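Long-range contacts in fatty acyl CoA synthetase FADD13 (FATTY-ACYL-CoA SYNTHETASE) (Mycobacterium tuberculosis, PDB 3R44), which is a member of the ANL superfamily of AMP-binding enzymes, built from a large N-terminal region and a smaller C-terminal AMP-binding enzyme domain: residues S194-W202 / T227-R235; F245-I254 / I268-F278. All blocks are in the same frame, centred on the assembly; numbering follows the deposited sequence. Where two conformers were deposited one is given.

Contact 1: residues S194-W202 / T227-R235; sequences SVHSAASSW and TTVIFSAMR. With HIS (histidine), chain B.
M234 wedges its terminal methyl between two residues of the facing helix: CE is 3.4 Å from CD2 of H196, oblique to the imidazole, and 3.7 Å from CB of A199. Its chain runs extended to SD and bends only at chi3 (-51°), which turns CE toward these two; SD itself lies beside S200 OG. At the closest point of the backbones A199 abuts F231, CB to CB 3.6 Å, where the axes, crossing at -71°, are 8.6 Å apart. Toward one end V195 CG1 meets I230 across its branches at about a right angle. At the other, W202 and F231 have nearly parallel planes (21°) but are slid apart, centroids 5.5 Å, so the rings barely overlap, and F231 CD1 and CE1 meet W202 CB and the near atoms of the indole. T227 CG2 adds its methyl 3.7 Å from W202 CD1, while the polar ends are satisfied outside the pair: T227 OG1 bonds to C321 O and W202 NE1 to G322 O. H196 is covered on both sides. S200 OG, held by a 2.9 Å hydrogen bond to H196 O, lies over one face near the rim; CG of the bound histidine sits over the centre of the other, and its OXT is 2.9 Å from H196 ND1. The interface joins a ligand-pocket helix to helix 223-235, the connection of a beta-alpha-beta crossover between parallel strands 213-216 and 238-241.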
loop_
_atom_site.group_PDB
_atom_site.type_symbol
_atom_site.label_atom_id
_atom_site.label_comp_id
_atom_site.label_asym_id
_atom_site.label_seq_id
_atom_site.Cartn_x
_atom_site.Cartn_y
_atom_site.Cartn_z
ATOM N N SER A 194 12.410 5.576 -9.182
ATOM C CA SER A 194 11.820 5.357 -7.847
ATOM C C SER A 194 11.397 3.927 -7.606
ATOM O O SER A 194 11.561 3.380 -6.548
ATOM C CB SER A 194 10.755 6.458 -7.531
ATOM O OG SER A 194 9.600 6.379 -8.380
ATOM N N VAL A 195 10.866 3.299 -8.640
ATOM C CA VAL A 195 10.426 1.948 -8.602
ATOM C C VAL A 195 11.633 1.021 -8.413
ATOM O O VAL A 195 11.624 0.086 -7.597
ATOM C CB VAL A 195 9.667 1.662 -9.972
ATOM C CG1 VAL A 195 9.530 0.242 -10.288
ATOM C CG2 VAL A 195 8.308 2.366 -9.947
ATOM N N HIS A 196 12.668 1.274 -9.192
ATOM C CA HIS A 196 13.901 0.507 -9.057
ATOM C C HIS A 196 14.476 0.663 -7.639
ATOM O O HIS A 196 14.926 -0.309 -7.036
ATOM C CB HIS A 196 14.913 0.960 -10.079
ATOM C CG HIS A 196 16.296 0.445 -9.825
ATOM N ND1 HIS A 196 17.283 1.215 -9.238
ATOM C CD2 HIS A 196 16.834 -0.780 -10.031
ATOM C CE1 HIS A 196 18.382 0.483 -9.120
ATOM N NE2 HIS A 196 18.142 -0.725 -9.612
ATOM N N SER A 197 14.467 1.886 -7.127
ATOM C CA SER A 197 15.017 2.132 -5.788
ATOM C C SER A 197 14.221 1.399 -4.721
ATOM O O SER A 197 14.787 0.824 -3.804
ATOM C CB SER A 197 15.062 3.618 -5.511
ATOM O OG SER A 197 16.089 4.204 -6.294
ATOM N N ALA A 198 12.914 1.398 -4.857
ATOM C CA ALA A 198 12.077 0.746 -3.896
ATOM C C ALA A 198 12.289 -0.734 -3.982
ATOM O O ALA A 198 12.360 -1.394 -2.958
ATOM C CB ALA A 198 10.581 1.087 -4.183
ATOM N N ALA A 199 12.408 -1.267 -5.201
ATOM C CA ALA A 199 12.611 -2.712 -5.370
ATOM C C ALA A 199 13.971 -3.065 -4.741
ATOM O O ALA A 199 14.111 -4.049 -4.009
ATOM C CB ALA A 199 12.542 -3.109 -6.886
ATOM N N SER A 200 14.975 -2.256 -5.028
ATOM C CA SER A 200 16.328 -2.488 -4.466
ATOM C C SER A 200 16.356 -2.393 -2.987
ATOM O O SER A 200 17.032 -3.177 -2.323
ATOM C CB SER A 200 17.330 -1.461 -4.957
ATOM O OG SER A 200 17.410 -1.523 -6.336
ATOM N N SER A 201 15.603 -1.420 -2.462
ATOM C CA SER A 201 15.475 -1.237 -1.027
ATOM C C SER A 201 14.971 -2.534 -0.358
ATOM O O SER A 201 15.583 -3.071 0.541
ATOM C CB SER A 201 14.521 -0.104 -0.715
ATOM O OG SER A 201 14.506 0.053 0.669
ATOM N N TRP A 202 13.874 -3.061 -0.861
ATOM C CA TRP A 202 13.350 -4.325 -0.322
ATOM C C TRP A 202 14.346 -5.473 -0.470
ATOM O O TRP A 202 14.680 -6.170 0.482
ATOM C CB TRP A 202 12.088 -4.665 -1.088
ATOM C CG TRP A 202 10.901 -3.974 -0.604
ATOM C CD1 TRP A 202 10.401 -2.736 -0.984
ATOM C CD2 TRP A 202 9.987 -4.505 0.303
ATOM N NE1 TRP A 202 9.226 -2.473 -0.299
ATOM C CE2 TRP A 202 8.951 -3.553 0.483
ATOM C CE3 TRP A 202 9.957 -5.703 1.045
ATOM C CZ2 TRP A 202 7.897 -3.761 1.388
ATOM C CZ3 TRP A 202 8.910 -5.917 1.906
ATOM C CH2 TRP A 202 7.879 -4.953 2.063
ATOM N N THR A 227 5.546 -3.141 -6.349
ATOM C CA THR A 227 6.964 -3.209 -5.978
ATOM C C THR A 227 7.432 -4.668 -5.820
ATOM O O THR A 227 8.535 -5.004 -6.279
ATOM C CB THR A 227 7.202 -2.334 -4.752
ATOM O OG1 THR A 227 6.869 -0.981 -5.106
ATOM C CG2 THR A 227 8.661 -2.419 -4.288
ATOM N N THR A 228 6.583 -5.553 -5.255
ATOM C CA THR A 228 6.868 -6.996 -5.121
ATOM C C THR A 228 7.066 -7.645 -6.460
ATOM O O THR A 228 7.986 -8.409 -6.660
ATOM C CB THR A 228 5.722 -7.727 -4.450
ATOM O OG1 THR A 228 5.563 -7.200 -3.149
ATOM C CG2 THR A 228 5.913 -9.265 -4.345
ATOM N N VAL A 229 6.222 -7.321 -7.412
ATOM C CA VAL A 229 6.387 -7.882 -8.761
ATOM C C VAL A 229 7.761 -7.484 -9.355
ATOM O O VAL A 229 8.495 -8.287 -9.942
ATOM C CB VAL A 229 5.231 -7.411 -9.653
ATOM C CG1 VAL A 229 5.520 -7.601 -11.194
ATOM C CG2 VAL A 229 3.872 -8.023 -9.191
ATOM N N ILE A 230 8.107 -6.209 -9.238
ATOM C CA ILE A 230 9.364 -5.684 -9.765
ATOM C C ILE A 230 10.612 -6.239 -9.027
ATOM O O ILE A 230 11.602 -6.628 -9.646
ATOM C CB ILE A 230 9.398 -4.104 -9.740
ATOM C CG1 ILE A 230 8.208 -3.504 -10.523
ATOM C CG2 ILE A 230 10.754 -3.583 -10.263
ATOM C CD1 ILE A 230 8.005 -4.133 -11.816
ATOM N N PHE A 231 10.579 -6.311 -7.715
ATOM C CA PHE A 231 11.741 -6.850 -7.024
ATOM C C PHE A 231 11.885 -8.330 -7.220
ATOM O O PHE A 231 12.989 -8.821 -7.188
ATOM C CB PHE A 231 11.931 -6.359 -5.574
ATOM C CG PHE A 231 11.168 -7.124 -4.504
ATOM C CD1 PHE A 231 10.306 -6.425 -3.639
ATOM C CD2 PHE A 231 11.333 -8.486 -4.328
ATOM C CE1 PHE A 231 9.622 -7.110 -2.583
ATOM C CE2 PHE A 231 10.694 -9.174 -3.282
ATOM C CZ PHE A 231 9.828 -8.488 -2.423
ATOM N N SER A 232 10.795 -8.990 -7.564
ATOM C CA SER A 232 10.856 -10.395 -7.940
ATOM C C SER A 232 11.702 -10.577 -9.205
ATOM O O SER A 232 12.553 -11.486 -9.285
ATOM C CB SER A 232 9.462 -10.997 -8.103
ATOM O OG SER A 232 8.848 -11.152 -6.827
ATOM N N ALA A 233 11.452 -9.779 -10.239
ATOM C CA ALA A 233 12.302 -9.846 -11.421
ATOM C C ALA A 233 13.744 -9.435 -11.116
ATOM O O ALA A 233 14.718 -10.018 -11.621
ATOM C CB ALA A 233 11.716 -8.995 -12.558
ATOM N N MET A 234 13.901 -8.399 -10.323
ATOM C CA MET A 234 15.222 -7.934 -9.939
ATOM C C MET A 234 16.065 -9.028 -9.293
ATOM O O MET A 234 17.220 -9.225 -9.663
ATOM C CB MET A 234 15.134 -6.724 -8.989
ATOM C CG MET A 234 16.474 -6.296 -8.537
ATOM S SD MET A 234 16.392 -4.691 -7.756
ATOM C CE MET A 234 15.505 -3.731 -8.967
ATOM N N ARG A 235 15.466 -9.781 -8.387
ATOM C CA ARG A 235 16.206 -10.795 -7.627
ATOM C C ARG A 235 16.114 -12.204 -8.256
ATOM O O ARG A 235 16.901 -13.079 -7.893
ATOM C CB ARG A 235 15.710 -10.765 -6.188
ATOM C CG ARG A 235 16.189 -11.893 -5.181
ATOM C CD ARG A 235 17.648 -11.812 -4.745
ATOM N NE ARG A 235 18.522 -12.326 -5.770
ATOM C CZ ARG A 235 19.831 -12.541 -5.633
ATOM N NH1 ARG A 235 20.482 -13.045 -6.659
ATOM N NH2 ARG A 235 20.481 -12.281 -4.486
HETATM N N HIS B . 20.136 3.718 -10.934
HETATM C CA HIS B . 19.127 3.410 -11.975
HETATM C C HIS B . 17.809 4.074 -11.641
HETATM O O HIS B . 17.224 4.885 -12.365
HETATM C CB HIS B . 18.986 1.878 -12.090
HETATM C CG HIS B . 17.727 1.404 -12.739
HETATM N ND1 HIS B . 17.641 0.154 -13.329
HETATM C CD2 HIS B . 16.504 1.988 -12.897
HETATM C CE1 HIS B . 16.415 -0.011 -13.812
HETATM N NE2 HIS B . 15.706 1.079 -13.552
HETATM O OXT HIS B . 17.270 3.793 -10.574
#

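Contact 2: residues F245-I254 / I268-F278; sequences FDATKVWSLI and ILNFMRQVPEF
The indole of W251 is sandwiched: M272 CE lies over one face, 3.9 Å from the centroid of the six-membered ring in a CH-pi contact, F278 CA covers the opposite face, and V275 CG2 stands at the edge. The F245 ring takes I268 CG1 over one face, 14° off the normal, with M272 CG at its edge. The two helices follow one another in successive beta-alpha-beta crossovers, strand 261-264 separating them in sequence, and cross nearly perpendicularly (-84°) with axes 8.9 Å apart. M272 serves both rings: SD lies at the edge of F245 and oblique to W251, two Met-aromatic contacts, and the bend at chi3 (60°) swings CE over the indole, while CG packs on V250 CG1 at 3.7 Å. The indole is further held by a nearly straight bond from W251 NE1 to M272 O, 2.9 Å, with the oxygen close to the ring plane. F278 lies alongside, CD1 3.7 Å from W251 CZ2, and K307 makes cation-pi contacts with both rings. Near the helix start, D246 OD1 caps T248 N. One water bridges A247 O (2.6 Å) and W251 N within 245-254 and reaches across to E277 OE1 only by a weak 3.5 Å bond.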
loop_
_atom_site.group_PDB
_atom_site.type_symbol
_atom_site.label_atom_id
_atom_site.label_comp_id
_atom_site.label_asym_id
_atom_site.label_seq_id
_atom_site.Cartn_x
_atom_site.Cartn_y
_atom_site.Cartn_z
ATOM N N PHE A 245 -7.882 -14.310 -2.881
ATOM C CA PHE A 245 -7.453 -14.945 -1.633
ATOM C C PHE A 245 -8.566 -15.833 -1.085
ATOM O O PHE A 245 -9.715 -15.394 -1.015
ATOM C CB PHE A 245 -7.024 -13.927 -0.569
ATOM C CG PHE A 245 -6.716 -14.561 0.774
ATOM C CD1 PHE A 245 -5.571 -15.328 0.940
ATOM C CD2 PHE A 245 -7.599 -14.435 1.846
ATOM C CE1 PHE A 245 -5.297 -15.937 2.149
ATOM C CE2 PHE A 245 -7.307 -15.017 3.072
ATOM C CZ PHE A 245 -6.149 -15.787 3.203
ATOM N N ASP A 246 -8.226 -17.082 -0.750
ATOM C CA ASP A 246 -9.124 -17.997 -0.074
ATOM C C ASP A 246 -8.341 -18.699 1.011
ATOM O O ASP A 246 -7.449 -19.499 0.714
ATOM C CB ASP A 246 -9.647 -19.055 -1.053
ATOM C CG ASP A 246 -10.718 -19.920 -0.457
ATOM O OD1 ASP A 246 -10.800 -20.032 0.785
ATOM O OD2 ASP A 246 -11.517 -20.501 -1.235
ATOM N N ALA A 247 -8.664 -18.423 2.253
ATOM C CA ALA A 247 -7.857 -18.962 3.361
ATOM C C ALA A 247 -7.912 -20.480 3.436
ATOM O O ALA A 247 -6.983 -21.129 3.933
ATOM C CB ALA A 247 -8.299 -18.336 4.739
ATOM N N THR A 248 -9.007 -21.050 2.958
ATOM C CA THR A 248 -9.139 -22.500 2.927
ATOM C C THR A 248 -8.363 -23.197 1.821
ATOM O O THR A 248 -8.366 -24.412 1.776
ATOM C CB THR A 248 -10.612 -22.950 2.845
ATOM O OG1 THR A 248 -11.165 -22.590 1.566
ATOM C CG2 THR A 248 -11.400 -22.322 4.027
ATOM N N LYS A 249 -7.773 -22.434 0.898
ATOM C CA LYS A 249 -7.021 -22.969 -0.235
ATOM C C LYS A 249 -5.554 -22.558 -0.205
ATOM O O LYS A 249 -4.721 -23.138 -0.941
ATOM C CB LYS A 249 -7.622 -22.500 -1.570
ATOM C CG LYS A 249 -9.053 -22.951 -1.805
ATOM C CD LYS A 249 -9.324 -23.173 -3.298
ATOM C CE LYS A 249 -10.756 -23.675 -3.525
ATOM N NZ LYS A 249 -11.586 -22.447 -3.854
ATOM N N VAL A 250 -5.197 -21.582 0.624
ATOM C CA VAL A 250 -3.847 -20.988 0.533
ATOM C C VAL A 250 -2.711 -21.890 1.023
ATOM O O VAL A 250 -1.638 -21.916 0.422
ATOM C CB VAL A 250 -3.809 -19.592 1.181
ATOM C CG1 VAL A 250 -4.075 -19.672 2.635
ATOM C CG2 VAL A 250 -2.479 -18.811 0.866
ATOM N N TRP A 251 -2.946 -22.671 2.073
ATOM C CA TRP A 251 -1.858 -23.510 2.592
ATOM C C TRP A 251 -1.504 -24.588 1.583
ATOM O O TRP A 251 -0.350 -24.936 1.455
ATOM C CB TRP A 251 -2.177 -24.120 3.957
ATOM C CG TRP A 251 -2.087 -23.132 5.105
ATOM C CD1 TRP A 251 -3.123 -22.654 5.829
ATOM C CD2 TRP A 251 -0.911 -22.483 5.609
ATOM N NE1 TRP A 251 -2.679 -21.759 6.772
ATOM C CE2 TRP A 251 -1.334 -21.600 6.636
ATOM C CE3 TRP A 251 0.435 -22.507 5.262
ATOM C CZ2 TRP A 251 -0.443 -20.809 7.366
ATOM C CZ3 TRP A 251 1.335 -21.710 5.993
ATOM C CH2 TRP A 251 0.889 -20.871 7.018
ATOM N N SER A 252 -2.499 -25.151 0.906
ATOM C CA SER A 252 -2.258 -26.150 -0.131
ATOM C C SER A 252 -1.375 -25.565 -1.220
ATOM O O SER A 252 -0.533 -26.228 -1.797
ATOM C CB SER A 252 -3.589 -26.576 -0.771
ATOM O OG SER A 252 -3.385 -27.633 -1.687
ATOM N N LEU A 253 -1.620 -24.307 -1.527
ATOM C CA LEU A 253 -0.938 -23.646 -2.606
ATOM C C LEU A 253 0.489 -23.435 -2.157
ATOM O O LEU A 253 1.420 -23.631 -2.944
ATOM C CB LEU A 253 -1.622 -22.300 -2.900
ATOM C CG LEU A 253 -0.903 -21.402 -3.915
ATOM C CD1 LEU A 253 -0.582 -22.170 -5.218
ATOM C CD2 LEU A 253 -1.688 -20.075 -4.206
ATOM N N ILE A 254 0.652 -23.016 -0.905
ATOM C CA ILE A 254 1.970 -22.752 -0.317
ATOM C C ILE A 254 2.835 -24.044 -0.314
ATOM O O ILE A 254 4.037 -24.031 -0.648
ATOM C CB ILE A 254 1.800 -22.165 1.098
ATOM C CG1 ILE A 254 1.502 -20.664 1.018
ATOM C CG2 ILE A 254 3.008 -22.446 2.003
ATOM C CD1 ILE A 254 1.078 -20.063 2.369
ATOM N N ILE A 268 -5.332 -11.616 7.108
ATOM C CA ILE A 268 -5.025 -12.811 6.301
ATOM C C ILE A 268 -4.315 -13.818 7.161
ATOM O O ILE A 268 -4.680 -14.971 7.145
ATOM C CB ILE A 268 -4.159 -12.494 5.021
ATOM C CG1 ILE A 268 -5.037 -12.022 3.898
ATOM C CG2 ILE A 268 -3.312 -13.737 4.500
ATOM C CD1 ILE A 268 -4.232 -11.534 2.651
ATOM N N LEU A 269 -3.297 -13.374 7.914
ATOM C CA LEU A 269 -2.559 -14.274 8.723
ATOM C C LEU A 269 -3.413 -14.831 9.872
ATOM O O LEU A 269 -3.229 -15.970 10.277
ATOM C CB LEU A 269 -1.340 -13.600 9.315
ATOM C CG LEU A 269 -0.254 -13.243 8.261
ATOM C CD1 LEU A 269 1.015 -13.022 8.983
ATOM C CD2 LEU A 269 -0.085 -14.367 7.213
ATOM N N ASN A 270 -4.321 -14.014 10.391
ATOM C CA ASN A 270 -5.256 -14.484 11.377
ATOM C C ASN A 270 -6.195 -15.543 10.796
ATOM O O ASN A 270 -6.386 -16.632 11.400
ATOM C CB ASN A 270 -6.051 -13.305 11.911
ATOM C CG ASN A 270 -6.844 -13.664 13.113
ATOM O OD1 ASN A 270 -8.055 -13.330 13.206
ATOM N ND2 ASN A 270 -6.208 -14.374 14.053
ATOM N N PHE A 271 -6.779 -15.296 9.623
ATOM C CA PHE A 271 -7.636 -16.333 9.058
ATOM C C PHE A 271 -6.908 -17.618 8.762
ATOM O O PHE A 271 -7.453 -18.709 8.990
ATOM C CB PHE A 271 -8.371 -15.820 7.822
ATOM C CG PHE A 271 -9.301 -14.687 8.133
ATOM C CD1 PHE A 271 -10.144 -14.760 9.241
ATOM C CD2 PHE A 271 -9.370 -13.569 7.310
ATOM C CE1 PHE A 271 -11.041 -13.724 9.524
ATOM C CE2 PHE A 271 -10.258 -12.524 7.618
ATOM C CZ PHE A 271 -11.069 -12.603 8.693
ATOM N N MET A 272 -5.663 -17.496 8.315
ATOM C CA MET A 272 -4.841 -18.624 7.908
ATOM C C MET A 272 -4.497 -19.513 9.111
ATOM O O MET A 272 -4.238 -20.728 8.961
ATOM C CB MET A 272 -3.578 -18.137 7.193
ATOM C CG MET A 272 -3.919 -17.724 5.778
ATOM S SD MET A 272 -2.503 -17.081 4.922
ATOM C CE MET A 272 -1.296 -18.332 4.886
ATOM N N ARG A 273 -4.532 -18.911 10.293
ATOM C CA ARG A 273 -4.286 -19.634 11.534
ATOM C C ARG A 273 -5.518 -20.442 11.953
ATOM O O ARG A 273 -5.401 -21.411 12.711
ATOM C CB ARG A 273 -3.867 -18.645 12.622
ATOM C CG ARG A 273 -3.448 -19.281 13.896
ATOM C CD ARG A 273 -4.365 -18.913 15.014
ATOM N NE ARG A 273 -4.007 -19.568 16.271
ATOM C CZ ARG A 273 -4.042 -20.873 16.487
ATOM N NH1 ARG A 273 -4.370 -21.714 15.519
ATOM N NH2 ARG A 273 -3.702 -21.335 17.684
ATOM N N GLN A 274 -6.700 -20.051 11.475
ATOM C CA GLN A 274 -7.933 -20.722 11.909
ATOM C C GLN A 274 -8.367 -21.922 11.065
ATOM O O GLN A 274 -9.127 -22.792 11.569
ATOM C CB GLN A 274 -9.083 -19.724 12.032
ATOM C CG GLN A 274 -8.709 -18.387 12.611
ATOM C CD GLN A 274 -8.154 -18.512 14.009
ATOM O OE1 GLN A 274 -8.389 -19.520 14.708
ATOM N NE2 GLN A 274 -7.452 -17.493 14.444
ATOM N N VAL A 275 -7.878 -22.017 9.837
ATOM C CA VAL A 275 -8.299 -23.112 8.924
ATOM C C VAL A 275 -7.624 -24.443 9.303
ATOM O O VAL A 275 -6.515 -24.417 9.880
ATOM C CB VAL A 275 -8.059 -22.725 7.493
ATOM C CG1 VAL A 275 -8.947 -21.502 7.205
ATOM C CG2 VAL A 275 -6.603 -22.397 7.223
ATOM N N PRO A 276 -8.283 -25.583 9.006
ATOM C CA PRO A 276 -7.803 -26.934 9.368
ATOM C C PRO A 276 -6.392 -27.157 8.841
ATOM O O PRO A 276 -5.584 -27.843 9.487
ATOM C CB PRO A 276 -8.778 -27.849 8.616
ATOM C CG PRO A 276 -10.063 -27.115 8.672
ATOM C CD PRO A 276 -9.665 -25.643 8.496
ATOM N N GLU A 277 -6.083 -26.556 7.688
ATOM C CA GLU A 277 -4.760 -26.737 7.110
ATOM C C GLU A 277 -3.588 -26.215 7.956
ATOM O O GLU A 277 -2.465 -26.666 7.747
ATOM C CB GLU A 277 -4.678 -26.197 5.686
ATOM C CG GLU A 277 -5.554 -26.976 4.697
ATOM C CD GLU A 277 -7.083 -26.655 4.811
ATOM O OE1 GLU A 277 -7.543 -25.639 5.475
ATOM O OE2 GLU A 277 -7.851 -27.483 4.242
ATOM N N PHE A 278 -3.821 -25.244 8.832
ATOM C CA PHE A 278 -2.743 -24.678 9.662
ATOM C C PHE A 278 -2.125 -25.732 10.577
ATOM O O PHE A 278 -0.902 -25.812 10.696
ATOM C CB PHE A 278 -3.289 -23.553 10.514
ATOM C CG PHE A 278 -2.254 -22.861 11.352
ATOM C CD1 PHE A 278 -1.379 -21.995 10.796
ATOM C CD2 PHE A 278 -2.164 -23.094 12.708
ATOM C CE1 PHE A 278 -0.436 -21.328 11.590
ATOM C CE2 PHE A 278 -1.210 -22.474 13.489
ATOM C CZ PHE A 278 -0.343 -21.618 12.948
HETATM O O HOH W 1 -5.606 -23.368 3.683
#

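Overall arrangement
Contacts 1 and 2 follow in series along the chain, both within the AMP-binding enzyme region, and never touch: their centres are 27 Å apart and their nearest atoms about 12 Å. Strand 213-216 is met by both. L214 and L216 meet helix 223-235 of contact 1, whereas L215 meets helix 247-256 of contact 2, so alternate residues of the strand face these two helices, which therefore lie on opposite sides of the mixed sheet. Contact 1 is the more central, its centre about 14 Å from the chain centre against 22 Å, and the more buried. It alone contributes to the pocket of the bound histidine, through H196; contact 2 supplies none of the pocket residues.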